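Local coordinates for ABC-type transport auxiliary lipoprotein component domain-containing protein (Xanthomonas campestris pv. campestris, PDB 2IQI) that is of unknown function but probably serves as the auxiliary lipoprotein component of an ABC-type transport system, at residues D75-V78 against R79-D83; R51-P54 against G55-Q58; W65-A69 against T70-E74. One frame throughout, in Å; residues are numbered along the deposited sequence.

The three contacts come one after another along the chain: contact 2 (51-58), then contact 3 (65-74), then contact 1 (75-83). Contacts 3 and 1 share helix 69-82, contact 3 taking its entry and opening turns and contact 1 its later turns; their centres lie about 13 Å apart, joined by a probable hydrogen bond from Gln67 NE2 to Asp75 OD2 (2.7 Å). Contact 2 is the surface loop between strands 49-51 and 58-59, its centre about 31 Å from that of contact 1 and on the opposite side of the chain's centre. Together they sample one alpha-beta fold, from an outer loop to a helix packed against both the sheet and the long helix 155-185.

Contact 1 of 3, residues D75-V78 against R79-D83; sequences DSVV and RAFED
Asp75 and Arg79, one helical turn apart, lie side by side and point the same way, forming a salt bridge with OD2 of Asp75 3.1 Å from NH2 of Arg79. The pairing is one of charge, without a directed N-H: the carboxylate oxygen sits well out of the guanidinium plane, and the two planar groups are turned 44° apart. CB of Asp75 lies over the centre of one guanidinium face, 3.7 Å above its plane. An extended chain from CG to NE carries the guanidinium back along the helix to this place. On another side of the helix, CG1 of Val77 packs alongside the ring of Phe81, 3.5 Å from CE2. Val77 holds this branch anti to its own N (chi1 164°), while CA of Val78 lies at the ring's edge, near its plane. Val78 CG1 also meets Glu82 OE2, at 3.5 Å. Four successive backbone bonds set the spacing, among them Phe81 N to Val77 O at 2.9 Å and Glu82 N to Val78 O, also 2.9 Å.

Further out, Asp75 is shared: OD1 makes a salt bridge with Arg92 and OD2 takes a hydrogen bond from Gln67, so two basic groups and an amide probably stabilise its negative charge. Val77 and Phe81 are buried against Leu103 of strand 101-110, with Val34 and Leu32 of strand 31-34 beside them, whereas Ser76 and Ala80 meet Thr170 of helix 155-185. The i to i+4 pairs thus divide an amphipathic alpha helix into an outward ion pair and an inward apolar ridge, an arrangement characteristic of a helix layered on a beta sheet in an alpha-beta fold.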
# COMPACT_ATOMS: atom_id res chain seq x y z
N ASP A 75 3.69 7.03 -1.64
CA ASP A 75 4.86 7.45 -0.89
C ASP A 75 5.45 6.36 -0.00
O ASP A 75 6.65 6.36 0.22
CB ASP A 75 4.60 8.73 -0.04
CG ASP A 75 4.34 9.96 -0.89
OD1 ASP A 75 4.27 9.81 -2.14
OD2 ASP A 75 4.21 11.08 -0.31
N SER A 76 4.64 5.44 0.52
CA SER A 76 5.20 4.44 1.42
C SER A 76 6.08 3.53 0.66
O SER A 76 7.16 3.15 1.13
CB SER A 76 4.10 3.60 2.05
OG SER A 76 3.41 4.43 2.95
N VAL A 77 5.58 3.16 -0.52
CA VAL A 77 6.18 2.15 -1.36
C VAL A 77 7.56 2.63 -1.83
O VAL A 77 8.58 1.94 -1.62
CB VAL A 77 5.25 1.74 -2.52
CG1 VAL A 77 6.03 1.00 -3.58
CG2 VAL A 77 4.15 0.86 -2.00
N VAL A 78 7.57 3.83 -2.43
CA VAL A 78 8.78 4.44 -2.94
C VAL A 78 9.76 4.74 -1.81
O VAL A 78 10.94 4.43 -1.92
CB VAL A 78 8.46 5.73 -3.69
CG1 VAL A 78 9.71 6.55 -3.85
CG2 VAL A 78 7.87 5.42 -5.02
N ARG A 79 9.29 5.33 -0.72
CA ARG A 79 10.17 5.52 0.42
C ARG A 79 10.72 4.22 0.93
O ARG A 79 11.90 4.17 1.24
CB ARG A 79 9.53 6.33 1.52
CG ARG A 79 9.13 7.67 0.96
CD ARG A 79 8.68 8.73 1.92
NE ARG A 79 8.32 9.85 1.06
CZ ARG A 79 7.37 10.74 1.32
NH1 ARG A 79 6.68 10.65 2.45
NH2 ARG A 79 7.12 11.71 0.43
N ALA A 80 9.91 3.16 1.01
CA ALA A 80 10.46 1.88 1.51
C ALA A 80 11.51 1.22 0.56
O ALA A 80 12.49 0.63 1.02
CB ALA A 80 9.38 0.94 1.90
N PHE A 81 11.33 1.38 -0.76
CA PHE A 81 12.41 1.03 -1.70
C PHE A 81 13.66 1.87 -1.46
O PHE A 81 14.75 1.33 -1.44
CB PHE A 81 11.95 1.14 -3.17
CG PHE A 81 11.03 0.01 -3.61
CD1 PHE A 81 11.46 -1.31 -3.59
CD2 PHE A 81 9.74 0.28 -4.04
CE1 PHE A 81 10.63 -2.33 -3.98
CE2 PHE A 81 8.89 -0.74 -4.43
CZ PHE A 81 9.32 -2.04 -4.41
N GLU A 82 13.48 3.17 -1.27
CA GLU A 82 14.61 4.09 -1.04
C GLU A 82 15.35 3.68 0.20
O GLU A 82 16.57 3.49 0.14
CB GLU A 82 14.16 5.55 -0.97
CG GLU A 82 13.86 6.13 -2.36
CD GLU A 82 13.09 7.44 -2.37
OE1 GLU A 82 12.71 7.99 -1.30
OE2 GLU A 82 12.85 7.94 -3.49
N ASP A 83 14.64 3.45 1.28
CA ASP A 83 15.27 3.18 2.57
C ASP A 83 15.77 1.75 2.72
O ASP A 83 16.23 1.38 3.79
CB ASP A 83 14.30 3.46 3.74
CG ASP A 83 13.92 4.96 3.88
OD1 ASP A 83 14.66 5.87 3.37
OD2 ASP A 83 12.87 5.21 4.53

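Contact 2 of 3, residues R51-P54 against G55-Q58; sequences RPTP and GELQ
The loop of a beta hairpin joins strands 49-51 and 58-59 here, and Arg51 at its start reaches across to Leu57 at its far side. Within it, Thr53 to Glu56 form a type I beta turn, closed by a weak hydrogen bond from Glu56 N to Thr53 O (3.1 Å, 132° at the hydrogen). The arginine side chain leaves with CG anti to its N and bends at chi3 (-49°), which brings the guanidinium round beside the turn. There NH1 donates to Pro54 O over 3.1 Å in a nearly straight bond, 164° at the hydrogen, with the oxygen at the guanidinium edge and in its plane. One face of the same group receives CD2 of Leu57, displaced toward the rim and 3.7 Å from NH2. In the backbone itself, Arg51 CA makes a CA-H...O contact with Glu56 O at 3.2 Å. Pro52 and Gln58 cross at about a right angle, the ring carbon CG of Pro52 lying 3.6 Å from OE1 of Gln58.

NE of Arg51 forms a salt bridge with Glu111, so the guanidinium is gripped at NE as well as at NH1, and its rotation is probably restricted. Main-chain hydrogen bonds between Arg51 and Ser112 and between Gln58 and Val50 anchor both ends of the loop in the sheet. A type I turn with an arginine bonded to a turn carbonyl finishes this surface hairpin.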
# COMPACT_ATOMS: atom_id res chain seq x y z
N ARG A 51 -16.88 0.90 6.69
CA ARG A 51 -17.96 0.00 6.32
C ARG A 51 -18.64 -0.47 7.61
O ARG A 51 -18.23 -1.48 8.20
CB ARG A 51 -17.37 -1.19 5.56
CG ARG A 51 -18.37 -2.22 5.03
CD ARG A 51 -17.73 -3.26 4.16
NE ARG A 51 -16.87 -2.67 3.13
CZ ARG A 51 -17.18 -2.54 1.85
NH1 ARG A 51 -18.35 -2.95 1.38
NH2 ARG A 51 -16.31 -2.00 1.03
N PRO A 52 -19.64 0.29 8.12
CA PRO A 52 -20.23 -0.14 9.37
C PRO A 52 -21.05 -1.42 9.25
O PRO A 52 -21.20 -2.13 10.25
CB PRO A 52 -21.11 1.04 9.75
CG PRO A 52 -21.45 1.67 8.46
CD PRO A 52 -20.22 1.56 7.66
N THR A 53 -21.61 -1.71 8.08
CA THR A 53 -22.21 -3.02 7.79
C THR A 53 -21.80 -3.46 6.40
O THR A 53 -21.49 -2.62 5.55
CB THR A 53 -23.79 -3.09 7.85
OG1 THR A 53 -24.38 -1.99 7.13
CG2 THR A 53 -24.31 -3.16 9.29
N PRO A 54 -21.87 -4.76 6.15
CA PRO A 54 -21.15 -5.33 5.02
C PRO A 54 -21.42 -4.77 3.63
O PRO A 54 -20.46 -4.62 2.86
CB PRO A 54 -21.42 -6.83 5.14
CG PRO A 54 -21.79 -7.00 6.65
CD PRO A 54 -22.58 -5.78 6.94
N GLY A 55 -22.66 -4.43 3.28
CA GLY A 55 -22.91 -3.90 1.93
C GLY A 55 -22.76 -2.39 1.72
O GLY A 55 -23.23 -1.87 0.72
N GLU A 56 -22.09 -1.69 2.65
CA GLU A 56 -22.28 -0.24 2.81
C GLU A 56 -21.03 0.60 3.17
O GLU A 56 -20.28 0.23 4.06
CB GLU A 56 -23.38 0.00 3.84
CG GLU A 56 -24.19 1.25 3.59
CD GLU A 56 -25.25 1.51 4.67
OE1 GLU A 56 -26.25 0.73 4.78
OE2 GLU A 56 -25.06 2.52 5.40
N LEU A 57 -20.84 1.73 2.51
CA LEU A 57 -19.72 2.62 2.85
C LEU A 57 -20.17 3.99 3.37
O LEU A 57 -21.06 4.62 2.79
CB LEU A 57 -18.76 2.80 1.65
CG LEU A 57 -17.74 1.68 1.38
CD1 LEU A 57 -16.74 2.07 0.29
CD2 LEU A 57 -16.97 1.23 2.61
N GLN A 58 -19.55 4.44 4.46
CA GLN A 58 -19.71 5.81 4.98
C GLN A 58 -18.32 6.47 5.07
O GLN A 58 -17.34 5.87 4.64
CB GLN A 58 -20.38 5.76 6.35
CG GLN A 58 -21.88 5.84 6.29
CD GLN A 58 -22.59 5.07 7.40
OE1 GLN A 58 -22.27 5.16 8.60
NE2 GLN A 58 -23.59 4.31 6.98

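Contact 3 of 3, residues W65-A69 against T70-E74; sequences WAQPA and TDMLE
Met72 sets CG beside its backbone N (chi1 -55°) and runs straight on through chi2 (179°), which lays its sulfur over one face of the Trp65 indole; the bend at chi3 then turns only the methyl CE. SD lies 4.1 Å from the centroid of the five-membered ring and 26° off the ring normal, displaced toward the rim; CD2 of Trp65 is its nearest atom at 3.8 Å. The two side chains cross at about a right angle in this Met-aromatic contact. Gln67 lies across the stem of the methionine, its CB 4.0 Å from Met72 CG, and sends NE2 onward to Asp75.

Pro68 is the N-cap residue. Its carbonyl oxygen accepts a hydrogen bond from Met72 N at 3.0 Å and a weak one from Asp71 N; Leu73 N to Ala69 O (3.0 Å) follows. The Asp71 carboxylate turns back beside the proline ring, with OD2 3.4 Å from CD, and its charge near the helix start would probably suit the helix dipole.

Trp65 ends strand 63-65, where its ring also meets Phe162 of helix 155-185 edge-to-face and touches Tyr13 of strand 11-13. Thr70 OG1 is hydrogen-bonded to Asp44 in a loop. Ala69 rests on Phe110 and Leu73 on Ile105 and Val107, so the start of helix 69-82 packs upon strand 101-110.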
# COMPACT_ATOMS: atom_id res chain seq x y z
N TRP A 65 -7.46 12.24 5.93
CA TRP A 65 -6.04 11.93 5.69
C TRP A 65 -5.24 13.16 5.14
O TRP A 65 -5.73 13.87 4.27
CB TRP A 65 -5.94 10.84 4.63
CG TRP A 65 -6.49 9.48 4.93
CD1 TRP A 65 -7.38 8.78 4.16
CD2 TRP A 65 -6.18 8.63 6.04
NE1 TRP A 65 -7.65 7.56 4.72
CE2 TRP A 65 -6.92 7.44 5.88
CE3 TRP A 65 -5.36 8.76 7.16
CZ2 TRP A 65 -6.87 6.40 6.80
CZ3 TRP A 65 -5.29 7.72 8.07
CH2 TRP A 65 -6.05 6.56 7.88
N ALA A 66 -4.00 13.37 5.61
CA ALA A 66 -3.10 14.39 5.05
C ALA A 66 -2.92 14.33 3.51
O ALA A 66 -2.79 15.36 2.84
CB ALA A 66 -1.73 14.29 5.70
N GLN A 67 -2.89 13.12 2.97
CA GLN A 67 -2.78 12.90 1.53
C GLN A 67 -3.94 12.00 1.17
O GLN A 67 -4.40 11.28 2.04
CB GLN A 67 -1.52 12.10 1.20
CG GLN A 67 -0.25 12.84 1.21
CD GLN A 67 0.94 11.91 1.15
OE1 GLN A 67 1.13 11.09 2.06
NE2 GLN A 67 1.74 12.04 0.11
N PRO A 68 -4.35 11.96 -0.12
CA PRO A 68 -5.24 10.87 -0.53
C PRO A 68 -4.56 9.52 -0.36
O PRO A 68 -3.33 9.43 -0.34
CB PRO A 68 -5.49 11.15 -2.00
CG PRO A 68 -5.06 12.55 -2.23
CD PRO A 68 -4.01 12.85 -1.24
N ALA A 69 -5.38 8.47 -0.24
CA ALA A 69 -4.92 7.16 0.20
C ALA A 69 -3.95 6.50 -0.78
O ALA A 69 -2.95 5.92 -0.37
CB ALA A 69 -6.09 6.27 0.48
N THR A 70 -4.23 6.63 -2.06
CA THR A 70 -3.29 6.23 -3.11
C THR A 70 -1.96 6.95 -3.00
O THR A 70 -0.94 6.34 -3.27
CB THR A 70 -3.85 6.53 -4.50
OG1 THR A 70 -4.11 7.92 -4.60
CG2 THR A 70 -5.17 5.82 -4.67
N ASP A 71 -1.93 8.22 -2.63
CA ASP A 71 -0.65 8.92 -2.48
C ASP A 71 0.13 8.48 -1.23
O ASP A 71 1.38 8.52 -1.25
CB ASP A 71 -0.80 10.45 -2.48
CG ASP A 71 -1.39 11.01 -3.81
OD1 ASP A 71 -1.43 10.32 -4.86
OD2 ASP A 71 -1.84 12.19 -3.78
N MET A 72 -0.59 8.13 -0.13
CA MET A 72 0.07 7.64 1.11
C MET A 72 0.75 6.32 0.70
O MET A 72 1.88 6.03 1.12
CB MET A 72 -0.90 7.34 2.28
CG MET A 72 -1.85 8.45 2.77
SD MET A 72 -2.96 7.91 4.14
CE MET A 72 -1.69 7.63 5.33
N LEU A 73 0.03 5.56 -0.13
CA LEU A 73 0.50 4.30 -0.63
C LEU A 73 1.66 4.44 -1.64
O LEU A 73 2.69 3.78 -1.54
CB LEU A 73 -0.64 3.44 -1.18
CG LEU A 73 -0.05 2.06 -1.49
CD1 LEU A 73 -0.18 1.13 -0.30
CD2 LEU A 73 -0.67 1.48 -2.78
N GLU A 74 1.50 5.33 -2.59
CA GLU A 74 2.62 5.72 -3.45
C GLU A 74 3.86 6.23 -2.66
O GLU A 74 4.99 5.89 -2.98
CB GLU A 74 2.14 6.72 -4.47
CG GLU A 74 3.04 6.87 -5.66
CD GLU A 74 2.81 8.20 -6.38
OE1 GLU A 74 1.65 8.70 -6.35
OE2 GLU A 74 3.80 8.73 -6.96